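Local coordinates for carbohydrate-binding protein (Flavonifractor plautii, PDB 6N1B), which removes the acetyl group from N-acetylgalactosamine of the blood group A antigen, probably with the help of a bound metal ion, at residues 54-59 and 336-341; 206-211 and 272-277. All coordinates share one frame; numbering follows the deposited sequence.

Contact 1 of 2, residues 54-59 and 336-341; sequences HPDVVV and RSSFYY. With CA (calcium ion), chain D.
At the closing seam of a five-bladed beta-propeller, H54, D56 and V59 of the first blade's inner strand meet R336, S338 and Y340 of the last blade's inner strand. The two strands run 11° from parallel, and side chains make the direct bonds between them. R336 passes over H54: its CD stands 3.5 Å from the centroid of the H54 ring, a CH-pi contact over the face, and the guanidinium lies nearly parallel to the imidazole and above it, offset toward the rim. CG of R336 is anti to its backbone N and the chain bends at chi2 (-88°), which brings the guanidinium back toward P55 and D56. There, at the guanidinium edge, R336 NH1 forms a nearly straight salt bridge to D56 OD1 (2.8 Å) and a more bent bond to P55 O (2.9 Å). S338 OG also donates to D56 OD1 (3.0 Å), and it reaches that oxygen from the opposite face of the carboxylate plane to NH1. S338 OG accepts in turn from V57 N at 2.9 Å, almost in line at 175°. D56 OD1 is thus gripped by two donors while D56 chelates a calcium ion, through OD1 at 2.4 Å and through OD2 at 2.6 Å; D122, D274 and waters complete that site. Toward the C-terminal ends of the two segments the contact becomes apolar: V59 sets its CB over the centre of one Y340 ring face. Water 1 bridges V57 O and F339 O. Outward, D56 and V58 pair through the backbone with V72 and W70 of strand 67-75, as S338 and Y340 do with W355 and R353 of strand 351-361, while F339 packs on Q276 of strand 269-278.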
loop_
_atom_site.group_PDB
_atom_site.type_symbol
_atom_site.label_atom_id
_atom_site.label_comp_id
_atom_site.label_asym_id
_atom_site.label_seq_id
_atom_site.Cartn_x
_atom_site.Cartn_y
_atom_site.Cartn_z
ATOM N N HIS A 54 -0.803 -2.343 -5.594
ATOM C CA HIS A 54 -0.325 -1.774 -4.338
ATOM C C HIS A 54 -0.604 -0.268 -4.158
ATOM O O HIS A 54 0.295 0.566 -4.018
ATOM C CB HIS A 54 1.146 -2.090 -4.122
ATOM C CG HIS A 54 1.683 -1.975 -2.722
ATOM N ND1 HIS A 54 1.786 -0.830 -1.925
ATOM C CD2 HIS A 54 2.248 -3.051 -2.070
ATOM C CE1 HIS A 54 2.404 -1.262 -0.792
ATOM N NE2 HIS A 54 2.647 -2.562 -0.870
ATOM N N PRO A 55 -1.906 0.078 -4.184
ATOM C CA PRO A 55 -2.245 1.431 -3.910
ATOM C C PRO A 55 -1.956 1.776 -2.447
ATOM O O PRO A 55 -2.115 0.917 -1.587
ATOM C CB PRO A 55 -3.737 1.535 -4.186
ATOM C CG PRO A 55 -4.202 0.140 -3.802
ATOM C CD PRO A 55 -3.108 -0.783 -4.275
ATOM N N ASP A 56 -1.800 3.081 -2.188
ATOM C CA ASP A 56 -1.907 3.628 -0.838
ATOM C C ASP A 56 -2.617 4.999 -0.903
ATOM O O ASP A 56 -2.080 5.883 -1.628
ATOM C CB ASP A 56 -0.569 3.698 -0.121
ATOM C CG ASP A 56 -0.815 3.787 1.380
ATOM O OD1 ASP A 56 -1.534 2.935 1.943
ATOM O OD2 ASP A 56 -0.359 4.807 2.007
ATOM N N VAL A 57 -3.776 5.044 -0.248
ATOM C CA VAL A 57 -4.599 6.217 -0.405
ATOM C C VAL A 57 -4.588 7.040 0.878
ATOM O O VAL A 57 -4.599 6.470 1.978
ATOM C CB VAL A 57 -6.040 5.766 -0.727
ATOM C CG1 VAL A 57 -6.987 6.941 -0.851
ATOM C CG2 VAL A 57 -6.062 5.029 -2.062
ATOM N N VAL A 58 -4.518 8.365 0.733
ATOM C CA VAL A 58 -4.649 9.324 1.813
ATOM C C VAL A 58 -5.964 10.098 1.593
ATOM O O VAL A 58 -6.147 10.648 0.517
ATOM C CB VAL A 58 -3.459 10.293 1.857
ATOM C CG1 VAL A 58 -3.702 11.353 2.930
ATOM C CG2 VAL A 58 -2.111 9.586 2.087
ATOM N N VAL A 59 -6.829 10.017 2.597
ATOM C CA VAL A 59 -8.104 10.748 2.576
ATOM C C VAL A 59 -8.060 11.871 3.601
ATOM O O VAL A 59 -7.913 11.586 4.778
ATOM C CB VAL A 59 -9.335 9.819 2.846
ATOM C CG1 VAL A 59 -10.643 10.611 2.656
ATOM C CG2 VAL A 59 -9.269 8.625 1.922
ATOM N N ARG A 336 -2.053 -6.291 -2.170
ATOM C CA ARG A 336 -2.026 -5.303 -1.128
ATOM C C ARG A 336 -3.066 -4.254 -1.270
ATOM O O ARG A 336 -3.307 -3.758 -2.381
ATOM C CB ARG A 336 -0.605 -4.699 -1.080
ATOM C CG ARG A 336 -0.339 -3.877 0.196
ATOM C CD ARG A 336 -0.719 -2.384 0.178
ATOM N NE ARG A 336 -0.064 -1.763 1.345
ATOM C CZ ARG A 336 -0.148 -0.463 1.658
ATOM N NH1 ARG A 336 -0.904 0.358 0.960
ATOM N NH2 ARG A 336 0.449 -0.037 2.749
ATOM N N SER A 337 -3.717 -3.908 -0.177
ATOM C CA SER A 337 -4.881 -3.035 -0.192
ATOM C C SER A 337 -4.682 -1.893 0.780
ATOM O O SER A 337 -3.941 -2.024 1.782
ATOM C CB SER A 337 -6.095 -3.861 0.112
ATOM O OG SER A 337 -6.240 -4.910 -0.894
ATOM N N SER A 338 -5.302 -0.751 0.557
ATOM C CA SER A 338 -5.266 0.423 1.408
ATOM C C SER A 338 -6.664 0.766 1.841
ATOM O O SER A 338 -7.595 0.541 1.124
ATOM C CB SER A 338 -4.589 1.542 0.633
ATOM O OG SER A 338 -4.508 2.733 1.371
ATOM N N PHE A 339 -6.820 1.355 3.016
ATOM C CA PHE A 339 -8.174 1.667 3.468
ATOM C C PHE A 339 -8.235 2.968 4.210
ATOM O O PHE A 339 -7.214 3.489 4.742
ATOM C CB PHE A 339 -8.747 0.549 4.325
ATOM C CG PHE A 339 -8.185 0.444 5.691
ATOM C CD1 PHE A 339 -6.888 -0.100 5.911
ATOM C CD2 PHE A 339 -8.868 0.840 6.736
ATOM C CE1 PHE A 339 -6.415 -0.196 7.205
ATOM C CE2 PHE A 339 -8.399 0.789 8.071
ATOM C CZ PHE A 339 -7.178 0.230 8.265
ATOM N N TYR A 340 -9.472 3.443 4.305
ATOM C CA TYR A 340 -9.795 4.598 5.199
ATOM C C TYR A 340 -11.079 4.238 5.902
ATOM O O TYR A 340 -12.074 3.801 5.270
ATOM C CB TYR A 340 -10.001 5.862 4.381
ATOM C CG TYR A 340 -10.432 7.078 5.104
ATOM C CD1 TYR A 340 -9.615 7.597 6.130
ATOM C CD2 TYR A 340 -11.650 7.653 4.887
ATOM C CE1 TYR A 340 -10.008 8.749 6.839
ATOM C CE2 TYR A 340 -12.001 8.855 5.589
ATOM C CZ TYR A 340 -11.204 9.311 6.584
ATOM O OH TYR A 340 -11.565 10.432 7.314
ATOM N N TYR A 341 -11.095 4.415 7.247
ATOM C CA TYR A 341 -12.319 4.355 8.040
ATOM C C TYR A 341 -12.955 5.751 8.013
ATOM O O TYR A 341 -12.368 6.686 8.559
ATOM C CB TYR A 341 -12.025 3.878 9.434
ATOM C CG TYR A 341 -13.215 3.816 10.328
ATOM C CD1 TYR A 341 -13.661 5.004 10.946
ATOM C CD2 TYR A 341 -13.859 2.650 10.670
ATOM C CE1 TYR A 341 -14.726 4.976 11.840
ATOM C CE2 TYR A 341 -14.874 2.571 11.594
ATOM C CZ TYR A 341 -15.307 3.763 12.164
ATOM O OH TYR A 341 -16.338 3.643 13.066
HETATM CA CA CA D . -1.146 3.748 4.208
HETATM O O HOH W 1 -5.712 5.716 4.336
HETATM O O HOH W 2 -2.288 6.208 3.628
HETATM O O HOH W 3 -9.410 12.339 6.882
HETATM O O HOH W 4 -3.472 3.779 4.498
HETATM O O HOH W 5 -0.656 3.584 6.551
HETATM O O HOH W 6 0.292 5.571 4.972
#

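Contact 2 of 2, residues 206-211 and 272-277; sequences SPTIVY and HQDVQY. With CA (calcium ion), chain C; CA (calcium ion), chain D.
Strands 207-211 and 272-277 run almost parallel, 4° apart and 6.2 Å between axes at closest approach, with CA atoms paired S206 to H272, T208 to D274 and V210 to Q276. Two hydroxyls span the gap to meet backbone amides. S206 OG takes the Q273 N-H at 2.9 Å with an N-H...O angle of 174°, nearly straight, and T208 OG1 takes that of V275 at 3.0 Å. For S206, a chi1 of -175° sends OG away from its own N and across to the other strand. Q273 donates a second time, through its side chain: bent at chi2, it brings NE2 to S206 O at 2.9 Å, approaching from above the carbonyl plane rather than along a lone pair. S206 CB meanwhile sits over one face of the H272 ring, offset toward the rim, 3.8 Å from the centroid. These are the inner strands of two consecutive propeller blades, and both central metal sites draw on the second of them. H272 NE2 binds one calcium ion at 2.1 Å, together with four waters and D120; its side chain lies about 5 Å from the bound alpha-galactose, which places this end of the contact beside the glycan pocket. D274 OD1 binds the other calcium ion at 2.4 Å, while its OD2 accepts from F339 N of strand 333-342. Water 5, a ligand of that second metal, donates to I209 O and to V275 O, so a metal-bound water ties the strands where their amides do not meet. Farther on the contact is apolar, with V210 CG2 against V275 CG1 and V210 CG1 against Y277 CB. W221 of strand 217-224 covers V210 and V275, and F284 of strand 283-291 meets both V210 and the Y277 ring, the latter edge-to-face.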
loop_
_atom_site.group_PDB
_atom_site.type_symbol
_atom_site.label_atom_id
_atom_site.label_comp_id
_atom_site.label_asym_id
_atom_site.label_seq_id
_atom_site.Cartn_x
_atom_site.Cartn_y
_atom_site.Cartn_z
ATOM N N SER A 206 6.538 -4.074 2.022
ATOM C CA SER A 206 5.276 -3.378 2.277
ATOM C C SER A 206 5.296 -2.447 3.543
ATOM O O SER A 206 4.414 -2.574 4.398
ATOM C CB SER A 206 4.105 -4.379 2.368
ATOM O OG SER A 206 2.842 -3.750 2.498
ATOM N N PRO A 207 6.297 -1.568 3.561
ATOM C CA PRO A 207 6.272 -0.604 4.715
ATOM C C PRO A 207 4.996 0.178 4.815
ATOM O O PRO A 207 4.474 0.634 3.761
ATOM C CB PRO A 207 7.489 0.305 4.364
ATOM C CG PRO A 207 7.613 0.264 2.906
ATOM C CD PRO A 207 7.304 -1.183 2.566
ATOM N N THR A 208 4.450 0.351 5.981
ATOM C CA THR A 208 3.220 1.106 6.151
ATOM C C THR A 208 3.429 1.981 7.354
ATOM O O THR A 208 3.847 1.480 8.432
ATOM C CB THR A 208 1.979 0.198 6.169
ATOM O OG1 THR A 208 0.809 0.951 6.418
ATOM C CG2 THR A 208 2.019 -0.893 7.201
ATOM N N ILE A 209 3.147 3.276 7.228
ATOM C CA ILE A 209 3.453 4.289 8.242
ATOM C C ILE A 209 2.211 4.945 8.802
ATOM O O ILE A 209 1.277 5.248 8.052
ATOM C CB ILE A 209 4.419 5.325 7.607
ATOM C CG1 ILE A 209 5.725 4.743 7.152
ATOM C CG2 ILE A 209 4.679 6.457 8.629
ATOM C CD1 ILE A 209 5.763 3.971 5.812
ATOM N N VAL A 210 2.197 5.150 10.092
ATOM C CA VAL A 210 1.166 5.899 10.828
ATOM C C VAL A 210 1.870 6.805 11.807
ATOM O O VAL A 210 2.834 6.440 12.462
ATOM C CB VAL A 210 0.209 4.943 11.591
ATOM C CG1 VAL A 210 -0.733 5.698 12.558
ATOM C CG2 VAL A 210 -0.568 4.090 10.649
ATOM N N TYR A 211 1.357 8.038 11.914
ATOM C CA TYR A 211 1.706 8.926 13.044
ATOM C C TYR A 211 0.813 8.691 14.189
ATOM O O TYR A 211 -0.389 8.847 14.131
ATOM C CB TYR A 211 1.664 10.395 12.599
ATOM C CG TYR A 211 2.114 11.273 13.792
ATOM C CD1 TYR A 211 3.458 11.365 14.078
ATOM C CD2 TYR A 211 1.219 11.976 14.579
ATOM C CE1 TYR A 211 3.917 12.140 15.156
ATOM C CE2 TYR A 211 1.636 12.780 15.632
ATOM C CZ TYR A 211 2.955 12.820 15.935
ATOM O OH TYR A 211 3.458 13.597 16.961
ATOM N N HIS A 272 1.783 -8.631 2.711
ATOM C CA HIS A 272 1.794 -7.189 2.542
ATOM C C HIS A 272 0.684 -6.635 3.446
ATOM O O HIS A 272 -0.254 -7.348 3.817
ATOM C CB HIS A 272 1.601 -6.762 1.080
ATOM C CG HIS A 272 2.761 -6.775 0.201
ATOM N ND1 HIS A 272 3.937 -7.444 0.454
ATOM C CD2 HIS A 272 2.935 -6.162 -1.007
ATOM C CE1 HIS A 272 4.797 -7.200 -0.542
ATOM N NE2 HIS A 272 4.235 -6.423 -1.447
ATOM N N GLN A 273 0.755 -5.344 3.804
ATOM C CA GLN A 273 -0.204 -4.792 4.786
ATOM C C GLN A 273 -0.268 -3.267 4.722
ATOM O O GLN A 273 0.666 -2.625 4.262
ATOM C CB GLN A 273 0.165 -5.209 6.212
ATOM C CG GLN A 273 1.590 -4.802 6.647
ATOM C CD GLN A 273 2.713 -5.701 6.139
ATOM O OE1 GLN A 273 2.558 -6.958 6.113
ATOM N NE2 GLN A 273 3.867 -5.083 5.750
ATOM N N ASP A 274 -1.413 -2.763 5.230
ATOM C CA ASP A 274 -1.633 -1.310 5.418
ATOM C C ASP A 274 -2.231 -1.206 6.827
ATOM O O ASP A 274 -3.125 -1.932 7.210
ATOM C CB ASP A 274 -2.624 -0.761 4.382
ATOM C CG ASP A 274 -2.801 0.744 4.457
ATOM O OD1 ASP A 274 -1.765 1.453 4.671
ATOM O OD2 ASP A 274 -3.923 1.235 4.228
ATOM N N VAL A 275 -1.743 -0.191 7.519
ATOM C CA VAL A 275 -2.232 0.112 8.920
ATOM C C VAL A 275 -2.795 1.521 8.986
ATOM O O VAL A 275 -2.273 2.439 8.364
ATOM C CB VAL A 275 -1.111 -0.065 9.953
ATOM C CG1 VAL A 275 -1.588 0.233 11.381
ATOM C CG2 VAL A 275 -0.524 -1.475 9.873
ATOM N N GLN A 276 -3.858 1.695 9.783
ATOM C CA GLN A 276 -4.391 3.014 10.131
ATOM C C GLN A 276 -4.599 3.084 11.642
ATOM O O GLN A 276 -5.057 2.116 12.229
ATOM C CB GLN A 276 -5.734 3.261 9.454
ATOM C CG GLN A 276 -5.687 3.424 7.950
ATOM C CD GLN A 276 -5.305 4.801 7.573
ATOM O OE1 GLN A 276 -6.128 5.739 7.613
ATOM N NE2 GLN A 276 -3.989 5.023 7.270
ATOM N N TYR A 277 -4.321 4.267 12.220
ATOM C CA TYR A 277 -4.913 4.555 13.533
ATOM C C TYR A 277 -6.363 5.116 13.243
ATOM O O TYR A 277 -6.445 6.068 12.426
ATOM C CB TYR A 277 -4.094 5.495 14.407
ATOM C CG TYR A 277 -4.762 5.639 15.745
ATOM C CD1 TYR A 277 -4.681 4.625 16.756
ATOM C CD2 TYR A 277 -5.536 6.774 16.022
ATOM C CE1 TYR A 277 -5.402 4.733 17.963
ATOM C CE2 TYR A 277 -6.195 6.910 17.232
ATOM C CZ TYR A 277 -6.172 5.921 18.163
ATOM O OH TYR A 277 -6.848 6.005 19.345
HETATM CA CA CA C . 5.240 -5.741 -3.151
HETATM CA CA CA D . -1.146 3.748 4.208
HETATM O O HOH W 5 -0.656 3.584 6.551
HETATM O O HOH W 4 -3.472 3.779 4.498
HETATM O O HOH W 7 5.052 -7.339 -4.339
HETATM O O HOH W 8 3.505 -4.767 -3.971
HETATM O O HOH W 9 6.222 -5.468 -5.039
HETATM O O HOH W 10 7.048 -6.499 -2.287
#

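Along the chain the segments come in the order 54-59, 206-211, 272-277, 336-341: contact 2 joins the third and fourth blades, contact 1 the fifth and first, so the ring closes across residues far apart in sequence. The N-terminal strand 30-31 supports that closure by lying in the last blade's sheet. The contacts' centres are 9 Å apart, and strands 269-278 and 333-342 belong to neighbouring blades. One calcium ion takes ligands from both contacts, and waters 4 and 5 bind it too. R336 NH2 probably hydrogen-bonds Q273 O, 3.0 Å away. This shared metal therefore holds inner strands of several blades together near the propeller's centre, beside the metal bound by H272.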